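Local coordinates for protein ElaA (Escherichia coli, PDB 5Z6N) that probably acts as a GNAT-fold N-acetyltransferase that transfers an acetyl group from acetyl coenzyme A to an amine of its substrate, at residues G88-V91 / G92-L95; L120-F123 / Y124-F127. All coordinates share one frame; numbering follows the deposited sequence.

Interaction 1: G88-V91 / G92-L95; sequences GEKV and GQQL
K90 and V91 hand their carbonyl oxygens to Q94 and L95, and these two bonds start helix 91-106. The inner bond is short and fairly straight: L95 N donates to V91 O over 2.8 Å, with an N-H...O angle of 160°. At the N-cap, Q94 N reaches K90 O at 3.1 Å through a more bent path of 139°. Around that same oxygen gather the aliphatic parts of two glutamines: Q93 CB lies 3.6 Å from K90 O, while Q94, with CG beside its own backbone N (chi1 -80°), runs extended past it and brings CG to 3.5 Å from K90 O. The side chains of K90 and Q93 lie alongside each other, pointing the same way. V91 faces away from this group and packs on V82 and I2, and L95 rests on V80 and W4, seating the first turn against strands 75-82 and 3-8. The loop has positive phi at G88 and K90 just before the helix. The run GEKVG fits the end of the R-x-x-G-x-G/A signature of GNAT enzymes, with K90 in place of the first glycine. With no side chain at G92 and amides at a helix start, the turn is consistent with a binding site for the coenzyme A pyrophosphate, as in relatives.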
loop_
_atom_site.group_PDB
_atom_site.type_symbol
_atom_site.label_atom_id
_atom_site.label_comp_id
_atom_site.label_asym_id
_atom_site.label_seq_id
_atom_site.Cartn_x
_atom_site.Cartn_y
_atom_site.Cartn_z
ATOM N N GLY B 88 -7.784 8.320 21.793
ATOM C CA GLY B 88 -8.376 8.584 23.087
ATOM C C GLY B 88 -8.752 10.029 23.304
ATOM O O GLY B 88 -8.732 10.498 24.448
ATOM N N GLU B 89 -9.100 10.754 22.239
ATOM C CA GLU B 89 -9.184 12.205 22.354
ATOM C C GLU B 89 -10.043 12.948 21.334
ATOM O O GLU B 89 -9.674 14.042 20.896
ATOM C CB GLU B 89 -7.771 12.787 22.358
ATOM C CG GLU B 89 -7.622 14.078 23.127
ATOM C CD GLU B 89 -6.240 14.228 23.719
ATOM O OE1 GLU B 89 -5.405 13.325 23.503
ATOM O OE2 GLU B 89 -5.986 15.244 24.399
ATOM N N LYS B 90 -11.183 12.370 20.950
ATOM C CA LYS B 90 -12.299 13.005 20.252
ATOM C C LYS B 90 -12.083 13.012 18.733
ATOM O O LYS B 90 -13.021 13.343 18.004
ATOM C CB LYS B 90 -12.572 14.454 20.704
ATOM C CG LYS B 90 -13.928 14.695 21.367
ATOM C CD LYS B 90 -13.905 16.016 22.135
ATOM C CE LYS B 90 -15.292 16.462 22.592
ATOM N NZ LYS B 90 -15.902 15.593 23.641
ATOM N N VAL B 91 -10.896 12.667 18.227
ATOM C CA VAL B 91 -10.663 12.755 16.786
ATOM C C VAL B 91 -11.441 11.675 16.041
ATOM O O VAL B 91 -11.960 11.913 14.944
ATOM C CB VAL B 91 -9.154 12.692 16.480
ATOM C CG1 VAL B 91 -8.543 11.454 17.092
ATOM C CG2 VAL B 91 -8.909 12.722 14.974
ATOM N N GLY B 92 -11.544 10.477 16.621
ATOM C CA GLY B 92 -12.334 9.432 15.988
ATOM C C GLY B 92 -13.788 9.828 15.829
ATOM O O GLY B 92 -14.402 9.578 14.788
ATOM N N GLN B 93 -14.356 10.461 16.859
ATOM C CA GLN B 93 -15.708 10.999 16.756
ATOM C C GLN B 93 -15.798 12.079 15.684
ATOM O O GLN B 93 -16.846 12.234 15.047
ATOM C CB GLN B 93 -16.151 11.536 18.121
ATOM C CG GLN B 93 -17.363 12.452 18.104
ATOM C CD GLN B 93 -16.981 13.917 18.006
ATOM O OE1 GLN B 93 -16.122 14.395 18.749
ATOM N NE2 GLN B 93 -17.614 14.636 17.085
ATOM N N GLN B 94 -14.711 12.822 15.461
ATOM C CA GLN B 94 -14.721 13.844 14.419
ATOM C C GLN B 94 -14.649 13.219 13.029
ATOM O O GLN B 94 -15.350 13.658 12.109
ATOM C CB GLN B 94 -13.567 14.823 14.635
ATOM C CG GLN B 94 -13.843 15.872 15.695
ATOM C CD GLN B 94 -12.571 16.448 16.282
ATOM O OE1 GLN B 94 -12.477 16.677 17.487
ATOM N NE2 GLN B 94 -11.578 16.674 15.431
ATOM N N LEU B 95 -13.813 12.194 12.860
ATOM C CA LEU B 95 -13.715 11.518 11.568
ATOM C C LEU B 95 -15.052 10.914 11.162
ATOM O O LEU B 95 -15.489 11.050 10.012
ATOM C CB LEU B 95 -12.632 10.438 11.628
ATOM C CG LEU B 95 -12.644 9.352 10.551
ATOM C CD1 LEU B 95 -12.436 9.943 9.168
ATOM C CD2 LEU B 95 -11.604 8.292 10.849
#

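Interaction 2: L120-F123 / Y124-F127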
loop_
_atom_site.group_PDB
_atom_site.type_symbol
_atom_site.label_atom_id
_atom_site.label_comp_id
_atom_site.label_asym_id
_atom_site.label_seq_id
_atom_site.Cartn_x
_atom_site.Cartn_y
_atom_site.Cartn_z
ATOM N N LEU B 120 -15.404 -2.275 19.153
ATOM C CA LEU B 120 -15.743 -0.918 18.741
ATOM C C LEU B 120 -17.246 -0.693 18.602
ATOM O O LEU B 120 -17.655 0.338 18.059
ATOM C CB LEU B 120 -15.072 -0.578 17.407
ATOM C CG LEU B 120 -13.584 -0.827 17.177
ATOM C CD1 LEU B 120 -13.276 -0.632 15.699
ATOM C CD2 LEU B 120 -12.730 0.088 18.038
ATOM N N GLN B 121 -18.073 -1.626 19.081
ATOM C CA GLN B 121 -19.498 -1.585 18.764
ATOM C C GLN B 121 -20.196 -0.399 19.422
ATOM O O GLN B 121 -20.981 0.302 18.772
ATOM C CB GLN B 121 -20.155 -2.900 19.181
ATOM C CG GLN B 121 -21.651 -2.955 18.976
ATOM C CD GLN B 121 -22.194 -4.350 19.166
ATOM O OE1 GLN B 121 -21.520 -5.333 18.865
ATOM N NE2 GLN B 121 -23.419 -4.447 19.682
ATOM N N ASN B 122 -19.930 -0.158 20.709
ATOM C CA ASN B 122 -20.614 0.915 21.425
ATOM C C ASN B 122 -20.240 2.297 20.906
ATOM O O ASN B 122 -20.995 3.251 21.125
ATOM C CB ASN B 122 -20.312 0.830 22.921
ATOM C CG ASN B 122 -21.272 -0.077 23.656
ATOM O OD1 ASN B 122 -20.859 -1.039 24.301
ATOM N ND2 ASN B 122 -22.563 0.219 23.557
ATOM N N PHE B 123 -19.093 2.426 20.234
ATOM C CA PHE B 123 -18.668 3.716 19.699
ATOM C C PHE B 123 -19.375 4.025 18.385
ATOM O O PHE B 123 -19.691 5.187 18.107
ATOM C CB PHE B 123 -17.142 3.729 19.532
ATOM C CG PHE B 123 -16.616 4.842 18.650
ATOM C CD1 PHE B 123 -16.251 6.055 19.201
ATOM C CD2 PHE B 123 -16.424 4.649 17.289
ATOM C CE1 PHE B 123 -15.757 7.078 18.413
ATOM C CE2 PHE B 123 -15.923 5.666 16.494
ATOM C CZ PHE B 123 -15.586 6.882 17.060
ATOM N N TYR B 124 -19.631 3.004 17.569
ATOM C CA TYR B 124 -20.403 3.208 16.349
ATOM C C TYR B 124 -21.895 3.298 16.629
ATOM O O TYR B 124 -22.621 3.958 15.877
ATOM C CB TYR B 124 -20.127 2.085 15.345
ATOM C CG TYR B 124 -18.712 2.071 14.816
ATOM C CD1 TYR B 124 -18.204 3.152 14.110
ATOM C CD2 TYR B 124 -17.886 0.971 15.014
ATOM C CE1 TYR B 124 -16.909 3.143 13.621
ATOM C CE2 TYR B 124 -16.591 0.952 14.529
ATOM C CZ TYR B 124 -16.107 2.040 13.831
ATOM O OH TYR B 124 -14.817 2.025 13.344
ATOM N N GLN B 125 -22.375 2.641 17.690
ATOM C CA GLN B 125 -23.770 2.800 18.088
ATOM C C GLN B 125 -24.072 4.208 18.581
ATOM O O GLN B 125 -25.245 4.594 18.626
ATOM C CB GLN B 125 -24.139 1.786 19.171
ATOM C CG GLN B 125 -24.434 0.396 18.642
ATOM C CD GLN B 125 -24.635 -0.628 19.745
ATOM O OE1 GLN B 125 -25.071 -1.750 19.494
ATOM N NE2 GLN B 125 -24.325 -0.244 20.974
ATOM N N SER B 126 -23.050 4.978 18.954
ATOM C CA SER B 126 -23.236 6.373 19.336
ATOM C C SER B 126 -23.349 7.299 18.132
ATOM O O SER B 126 -23.517 8.511 18.313
ATOM C CB SER B 126 -22.086 6.837 20.235
ATOM O OG SER B 126 -21.077 7.489 19.484
ATOM N N PHE B 127 -23.254 6.762 16.916
ATOM C CA PHE B 127 -23.441 7.530 15.693
ATOM C C PHE B 127 -24.694 7.120 14.932
ATOM O O PHE B 127 -24.932 7.628 13.831
ATOM C CB PHE B 127 -22.216 7.391 14.787
ATOM C CG PHE B 127 -20.989 8.063 15.323
ATOM C CD1 PHE B 127 -20.745 9.399 15.055
ATOM C CD2 PHE B 127 -20.078 7.361 16.092
ATOM C CE1 PHE B 127 -19.620 10.022 15.549
ATOM C CE2 PHE B 127 -18.949 7.979 16.588
ATOM C CZ PHE B 127 -18.721 9.312 16.315
#
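Q121 O takes the shortest well-formed bond of this turn, from Q125 N at 2.9 Å and nearly straight at 156°. The same two residues meet again through their side chains, where Q121 NE2 donates to Q125 OE1 over 3.2 Å. That donor stands above the carbonyl plane of Q125, the two amides being turned 76° against each other. One residue earlier, L120 O accepts weak bonds from both F123 N and Y124 N. Farther on, F123 O receives a weak bond from S126 N, with S126 OG also 3.0 Å from F123 O.

The apolar side of the turn is an aromatic cluster of F123, Y124 and F127. F123 is the middle member: with CG anti to its backbone N (chi1 164°), its ring directs an edge at the face of Y124, a T-shaped pair with centroids 5.3 Å apart. In turn it offers a face to the edge of F127, with F127 CE2 lying 3.6 Å from F123 CZ. Y124 also has L120 alongside, CB of L120 being 3.6 Å from Y124 CE2. Were an alanine to stand at Y124, F123 would probably lose the face its edge meets and become freer to turn, while L120 would lose the ring it lies against.

The cluster packs this short helix against its neighbours. F123, Y124 and F127 all press on M96 of helix 91-106; Y124, which is buried, extends to L114 and A116 of strand 112-117 and to M146 of strand 143-148; and the Q121-Q125 pair lies over P131 of strand 129-131.

How the interactions relate
A helix start and a short helix separated along the chain meet directly, with the centres of interactions 1 and 2 about 12 Å apart. The rings of interaction 2 pack on the first turn of helix 91-106: F127 CZ comes within 3.5 Å of Q93 CA, and F123 CZ within 3.7 Å of G92 C. The helix of interaction 1 follows strand 75-82 and that of interaction 2 follows strand 112-117, the parallel neighbours between which GNAT enzymes generally hold acetyl coenzyme A. By analogy, residues 88-92 probably face the cofactor phosphates, while 120-127 contain the FY opening the family's FY-x-x-x-GF-like segment, whose tyrosine is a general acid in several relatives, a role not established here.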